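Local coordinates for NF-kappa-B inhibitor beta (Mus musculus, PDB 1OY3), which inhibits NF-kappa-B by binding it and trapping it in the cytoplasm, although its unphosphorylated form can accompany NF-kappa-B into the nucleus, at residues L184-H197 with A214-P228. Sequence-based numbering, arbitrary orientation.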
loop_
_atom_site.group_PDB
_atom_site.type_symbol
_atom_site.label_atom_id
_atom_site.label_comp_id
_atom_site.label_asym_id
_atom_site.label_seq_id
_atom_site.Cartn_x
_atom_site.Cartn_y
_atom_site.Cartn_z
ATOM N N LEU C 184 -15.095 5.250 -8.782
ATOM C CA LEU C 184 -15.400 3.853 -8.455
ATOM C C LEU C 184 -14.863 2.798 -9.427
ATOM O O LEU C 184 -15.043 1.598 -9.200
ATOM C CB LEU C 184 -16.919 3.669 -8.318
ATOM C CG LEU C 184 -17.652 4.038 -7.012
ATOM C CD1 LEU C 184 -16.888 5.074 -6.190
ATOM C CD2 LEU C 184 -19.023 4.552 -7.378
ATOM N N ASN C 185 -14.207 3.219 -10.503
ATOM C CA ASN C 185 -13.699 2.244 -11.472
ATOM C C ASN C 185 -12.182 2.210 -11.576
ATOM O O ASN C 185 -11.630 1.385 -12.297
ATOM C CB ASN C 185 -14.273 2.528 -12.864
ATOM C CG ASN C 185 -15.783 2.492 -12.889
ATOM O OD1 ASN C 185 -16.398 1.546 -12.395
ATOM N ND2 ASN C 185 -16.394 3.523 -13.475
ATOM N N LYS C 186 -11.525 3.115 -10.857
ATOM C CA LYS C 186 -10.068 3.259 -10.857
ATOM C C LYS C 186 -9.294 1.975 -10.572
ATOM O O LYS C 186 -9.342 1.439 -9.464
ATOM C CB LYS C 186 -9.671 4.335 -9.837
ATOM C CG LYS C 186 -8.170 4.578 -9.712
ATOM C CD LYS C 186 -7.542 5.107 -10.991
ATOM C CE LYS C 186 -8.139 6.444 -11.429
ATOM N NZ LYS C 186 -7.948 7.563 -10.457
ATOM N N PRO C 187 -8.546 1.475 -11.566
ATOM C CA PRO C 187 -7.771 0.244 -11.372
ATOM C C PRO C 187 -6.485 0.507 -10.588
ATOM O O PRO C 187 -5.840 1.526 -10.808
ATOM C CB PRO C 187 -7.434 -0.198 -12.803
ATOM C CG PRO C 187 -8.289 0.679 -13.696
ATOM C CD PRO C 187 -8.399 1.966 -12.941
ATOM N N GLU C 188 -6.122 -0.380 -9.663
ATOM C CA GLU C 188 -4.848 -0.206 -8.966
ATOM C C GLU C 188 -3.843 -0.800 -9.978
ATOM O O GLU C 188 -4.191 -1.690 -10.763
ATOM C CB GLU C 188 -4.839 -0.917 -7.601
ATOM C CG GLU C 188 -5.120 -2.396 -7.586
ATOM C CD GLU C 188 -4.055 -3.197 -8.301
ATOM O OE1 GLU C 188 -2.864 -2.835 -8.183
ATOM O OE2 GLU C 188 -4.412 -4.197 -8.968
ATOM N N PRO C 189 -2.596 -0.306 -9.988
ATOM C CA PRO C 189 -1.561 -0.764 -10.922
ATOM C C PRO C 189 -0.774 -2.080 -10.860
ATOM O O PRO C 189 0.000 -2.334 -11.783
ATOM C CB PRO C 189 -0.616 0.439 -10.976
ATOM C CG PRO C 189 -0.667 0.953 -9.576
ATOM C CD PRO C 189 -2.148 0.900 -9.260
ATOM N N THR C 190 -0.917 -2.926 -9.844
ATOM C CA THR C 190 -0.115 -4.157 -9.887
ATOM C C THR C 190 -0.673 -5.128 -10.923
ATOM O O THR C 190 0.083 -5.777 -11.642
ATOM C CB THR C 190 0.001 -4.870 -8.513
ATOM O OG1 THR C 190 -1.295 -5.188 -8.003
ATOM C CG2 THR C 190 0.739 -3.976 -7.509
ATOM N N CYS C 191 -1.998 -5.213 -11.006
ATOM C CA CYS C 191 -2.635 -6.093 -11.979
ATOM C C CYS C 191 -3.979 -5.551 -12.440
ATOM O O CYS C 191 -4.836 -6.296 -12.911
ATOM C CB CYS C 191 -2.790 -7.510 -11.415
ATOM S SG CYS C 191 -3.402 -7.584 -9.749
ATOM N N GLY C 192 -4.151 -4.243 -12.306
ATOM C CA GLY C 192 -5.365 -3.596 -12.753
ATOM C C GLY C 192 -6.658 -3.938 -12.044
ATOM O O GLY C 192 -7.720 -3.958 -12.661
ATOM N N ARG C 193 -6.586 -4.218 -10.753
ATOM C CA ARG C 193 -7.804 -4.517 -10.023
ATOM C C ARG C 193 -8.601 -3.230 -9.788
ATOM O O ARG C 193 -8.047 -2.197 -9.433
ATOM C CB ARG C 193 -7.467 -5.187 -8.696
ATOM C CG ARG C 193 -6.853 -6.564 -8.882
ATOM C CD ARG C 193 -6.341 -7.120 -7.588
ATOM N NE ARG C 193 -5.090 -6.479 -7.223
ATOM C CZ ARG C 193 -4.330 -6.851 -6.200
ATOM N NH1 ARG C 193 -4.702 -7.858 -5.428
ATOM N NH2 ARG C 193 -3.175 -6.241 -5.979
ATOM N N THR C 194 -9.904 -3.303 -10.022
ATOM C CA THR C 194 -10.790 -2.160 -9.816
ATOM C C THR C 194 -11.319 -2.291 -8.388
ATOM O O THR C 194 -11.050 -3.284 -7.711
ATOM C CB THR C 194 -12.022 -2.234 -10.753
ATOM O OG1 THR C 194 -12.733 -3.457 -10.495
ATOM C CG2 THR C 194 -11.614 -2.201 -12.216
ATOM N N PRO C 195 -12.066 -1.284 -7.906
ATOM C CA PRO C 195 -12.602 -1.396 -6.553
ATOM C C PRO C 195 -13.434 -2.680 -6.420
ATOM O O PRO C 195 -13.385 -3.365 -5.393
ATOM C CB PRO C 195 -13.445 -0.142 -6.432
ATOM C CG PRO C 195 -12.633 0.847 -7.168
ATOM C CD PRO C 195 -12.210 0.094 -8.407
ATOM N N LEU C 196 -14.190 -3.012 -7.464
ATOM C CA LEU C 196 -15.010 -4.217 -7.440
ATOM C C LEU C 196 -14.160 -5.475 -7.308
ATOM O O LEU C 196 -14.575 -6.419 -6.650
ATOM C CB LEU C 196 -15.892 -4.314 -8.698
ATOM C CG LEU C 196 -17.108 -3.381 -8.790
ATOM C CD1 LEU C 196 -17.790 -3.549 -10.145
ATOM C CD2 LEU C 196 -18.086 -3.681 -7.672
ATOM N N HIS C 197 -12.977 -5.494 -7.932
ATOM C CA HIS C 197 -12.100 -6.662 -7.827
ATOM C C HIS C 197 -11.592 -6.778 -6.398
ATOM O O HIS C 197 -11.495 -7.879 -5.851
ATOM C CB HIS C 197 -10.886 -6.557 -8.760
ATOM C CG HIS C 197 -11.180 -6.864 -10.197
ATOM N ND1 HIS C 197 -11.358 -5.883 -11.149
ATOM C CD2 HIS C 197 -11.282 -8.046 -10.850
ATOM C CE1 HIS C 197 -11.553 -6.448 -12.328
ATOM N NE2 HIS C 197 -11.513 -7.759 -12.174
ATOM N N ALA C 214 -23.849 1.849 -6.908
ATOM C CA ALA C 214 -23.358 3.162 -7.342
ATOM C C ALA C 214 -22.891 3.166 -8.795
ATOM O O ALA C 214 -22.400 4.184 -9.299
ATOM C CB ALA C 214 -22.242 3.648 -6.435
ATOM N N GLY C 215 -23.023 2.025 -9.467
ATOM C CA GLY C 215 -22.663 1.957 -10.872
ATOM C C GLY C 215 -21.251 1.577 -11.276
ATOM O O GLY C 215 -20.814 1.935 -12.372
ATOM N N ALA C 216 -20.528 0.878 -10.407
ATOM C CA ALA C 216 -19.176 0.454 -10.742
ATOM C C ALA C 216 -19.304 -0.573 -11.870
ATOM O O ALA C 216 -20.025 -1.568 -11.735
ATOM C CB ALA C 216 -18.501 -0.174 -9.524
ATOM N N ASP C 217 -18.607 -0.324 -12.975
ATOM C CA ASP C 217 -18.653 -1.204 -14.144
ATOM C C ASP C 217 -18.152 -2.628 -13.888
ATOM O O ASP C 217 -16.954 -2.878 -13.881
ATOM C CB ASP C 217 -17.846 -0.584 -15.284
ATOM C CG ASP C 217 -18.039 -1.322 -16.593
ATOM O OD1 ASP C 217 -17.534 -0.834 -17.631
ATOM O OD2 ASP C 217 -18.698 -2.388 -16.580
ATOM N N PRO C 218 -19.076 -3.591 -13.732
ATOM C CA PRO C 218 -18.723 -4.989 -13.473
ATOM C C PRO C 218 -18.071 -5.710 -14.659
ATOM O O PRO C 218 -17.736 -6.896 -14.563
ATOM C CB PRO C 218 -20.060 -5.603 -13.090
ATOM C CG PRO C 218 -20.988 -4.903 -14.022
ATOM C CD PRO C 218 -20.529 -3.457 -13.957
ATOM N N THR C 219 -17.874 -4.992 -15.761
ATOM C CA THR C 219 -17.266 -5.584 -16.949
ATOM C C THR C 219 -15.754 -5.332 -17.041
ATOM O O THR C 219 -15.095 -5.775 -17.984
ATOM C CB THR C 219 -17.932 -5.044 -18.229
ATOM O OG1 THR C 219 -17.676 -5.944 -19.309
ATOM C CG2 THR C 219 -17.360 -3.682 -18.602
ATOM N N ALA C 220 -15.206 -4.620 -16.063
ATOM C CA ALA C 220 -13.783 -4.309 -16.062
ATOM C C ALA C 220 -12.953 -5.556 -15.788
ATOM O O ALA C 220 -13.295 -6.363 -14.928
ATOM C CB ALA C 220 -13.481 -3.240 -15.004
ATOM N N ARG C 221 -11.859 -5.717 -16.517
ATOM C CA ARG C 221 -11.005 -6.875 -16.285
ATOM C C ARG C 221 -9.607 -6.452 -15.855
ATOM O O ARG C 221 -9.119 -5.393 -16.249
ATOM C CB ARG C 221 -10.938 -7.752 -17.537
ATOM C CG ARG C 221 -10.511 -7.031 -18.799
ATOM C CD ARG C 221 -10.798 -7.904 -20.014
ATOM N NE ARG C 221 -12.211 -8.267 -20.083
ATOM C CZ ARG C 221 -12.742 -9.071 -21.000
ATOM N NH1 ARG C 221 -11.977 -9.605 -21.943
ATOM N NH2 ARG C 221 -14.044 -9.339 -20.975
ATOM N N MET C 222 -8.970 -7.254 -15.012
ATOM C CA MET C 222 -7.622 -6.911 -14.608
ATOM C C MET C 222 -6.717 -7.252 -15.788
ATOM O O MET C 222 -7.177 -7.847 -16.762
ATOM C CB MET C 222 -7.223 -7.660 -13.333
ATOM C CG MET C 222 -7.768 -9.051 -13.184
ATOM S SD MET C 222 -7.846 -9.492 -11.430
ATOM C CE MET C 222 -6.110 -9.772 -11.029
ATOM N N TYR C 223 -5.449 -6.853 -15.715
ATOM C CA TYR C 223 -4.493 -7.090 -16.792
ATOM C C TYR C 223 -4.597 -8.469 -17.446
ATOM O O TYR C 223 -4.431 -8.599 -18.662
ATOM C CB TYR C 223 -3.069 -6.874 -16.279
ATOM C CG TYR C 223 -2.789 -5.463 -15.826
ATOM C CD1 TYR C 223 -1.693 -5.179 -15.012
ATOM C CD2 TYR C 223 -3.623 -4.407 -16.200
ATOM C CE1 TYR C 223 -1.435 -3.885 -14.574
ATOM C CE2 TYR C 223 -3.377 -3.107 -15.774
ATOM C CZ TYR C 223 -2.281 -2.853 -14.958
ATOM O OH TYR C 223 -2.040 -1.574 -14.514
ATOM N N GLY C 224 -4.861 -9.491 -16.641
ATOM C CA GLY C 224 -4.970 -10.833 -17.182
ATOM C C GLY C 224 -6.207 -11.025 -18.042
ATOM O O GLY C 224 -6.189 -11.804 -18.994
ATOM N N GLY C 225 -7.277 -10.311 -17.703
ATOM C CA GLY C 225 -8.523 -10.414 -18.440
ATOM C C GLY C 225 -9.679 -10.827 -17.542
ATOM O O GLY C 225 -10.841 -10.776 -17.943
ATOM N N ARG C 226 -9.358 -11.234 -16.318
ATOM C CA ARG C 226 -10.369 -11.669 -15.369
ATOM C C ARG C 226 -11.251 -10.529 -14.859
ATOM O O ARG C 226 -10.775 -9.422 -14.585
ATOM C CB ARG C 226 -9.695 -12.377 -14.195
ATOM C CG ARG C 226 -10.635 -12.801 -13.085
ATOM C CD ARG C 226 -9.901 -13.684 -12.089
ATOM N NE ARG C 226 -9.552 -14.977 -12.672
ATOM C CZ ARG C 226 -8.371 -15.574 -12.538
ATOM N NH1 ARG C 226 -7.399 -14.995 -11.837
ATOM N NH2 ARG C 226 -8.163 -16.757 -13.100
ATOM N N THR C 227 -12.543 -10.813 -14.739
ATOM C CA THR C 227 -13.524 -9.845 -14.258
ATOM C C THR C 227 -13.856 -10.105 -12.793
ATOM O O THR C 227 -13.426 -11.104 -12.210
ATOM C CB THR C 227 -14.838 -9.962 -15.037
ATOM O OG1 THR C 227 -15.380 -11.272 -14.830
ATOM C CG2 THR C 227 -14.608 -9.746 -16.514
ATOM N N PRO C 228 -14.638 -9.208 -12.176
ATOM C CA PRO C 228 -14.996 -9.408 -10.770
ATOM C C PRO C 228 -15.777 -10.705 -10.568
ATOM O O PRO C 228 -15.562 -11.422 -9.586
ATOM C CB PRO C 228 -15.826 -8.170 -10.451
ATOM C CG PRO C 228 -15.184 -7.123 -11.315
ATOM C CD PRO C 228 -15.017 -7.853 -12.623
HETATM O O HOH W 1 -14.929 -1.368 -12.241
HETATM O O HOH W 2 -8.708 -2.872 -14.960
#
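With CG anti to the carbonyl carbon (chi1 -78°), the His197 ring swings from the first helical turn to the loop before Pro228, while Tyr223, of similar first torsion (chi1 -63°), lays one ring face against the Cys191-Gly192 peptide. Bonds fix the imidazole across the contact and within its own loop: His197 NE2 donates to Arg226 O at 3.0 Å, tilted from both the ring and carbonyl planes, and His197 ND1 accepts from Thr194 N at 3.2 Å and is also hydrogen-bonded to Thr194 OG1. Thr194 OG1 in turn caps His197 N. Pro228 CG sits over one face of the His197 ring, 3.8 Å from its centroid and 10° off the normal, a CH-pi contact; Met222 CB lies over the other, with SD approaching obliquely. At the turn, Gly192 N and Cys191 C both stand 3.4 Å from the Tyr223 ring plane, and Gly192 CA makes a CH-pi contact. A water bridges Gly192 O and Arg221 O. Farther along, Asn185 OD1 accepts from Asp217 N at 3.0 Å, and Leu196 CD1 meets Ala216 CB at 3.5 Å. The chain of another protein packs on Pro189, Thr190, Cys191 and Tyr223. Thr194-Pro195-Leu196-His197 is the TPLH motif of ankyrin repeats, whose histidine bonds its own threonine and a carbonyl of the next loop; here it joins the beta-hairpin-like finger between ANK 4 and ANK 5 to that between ANK 5 and ANK 6.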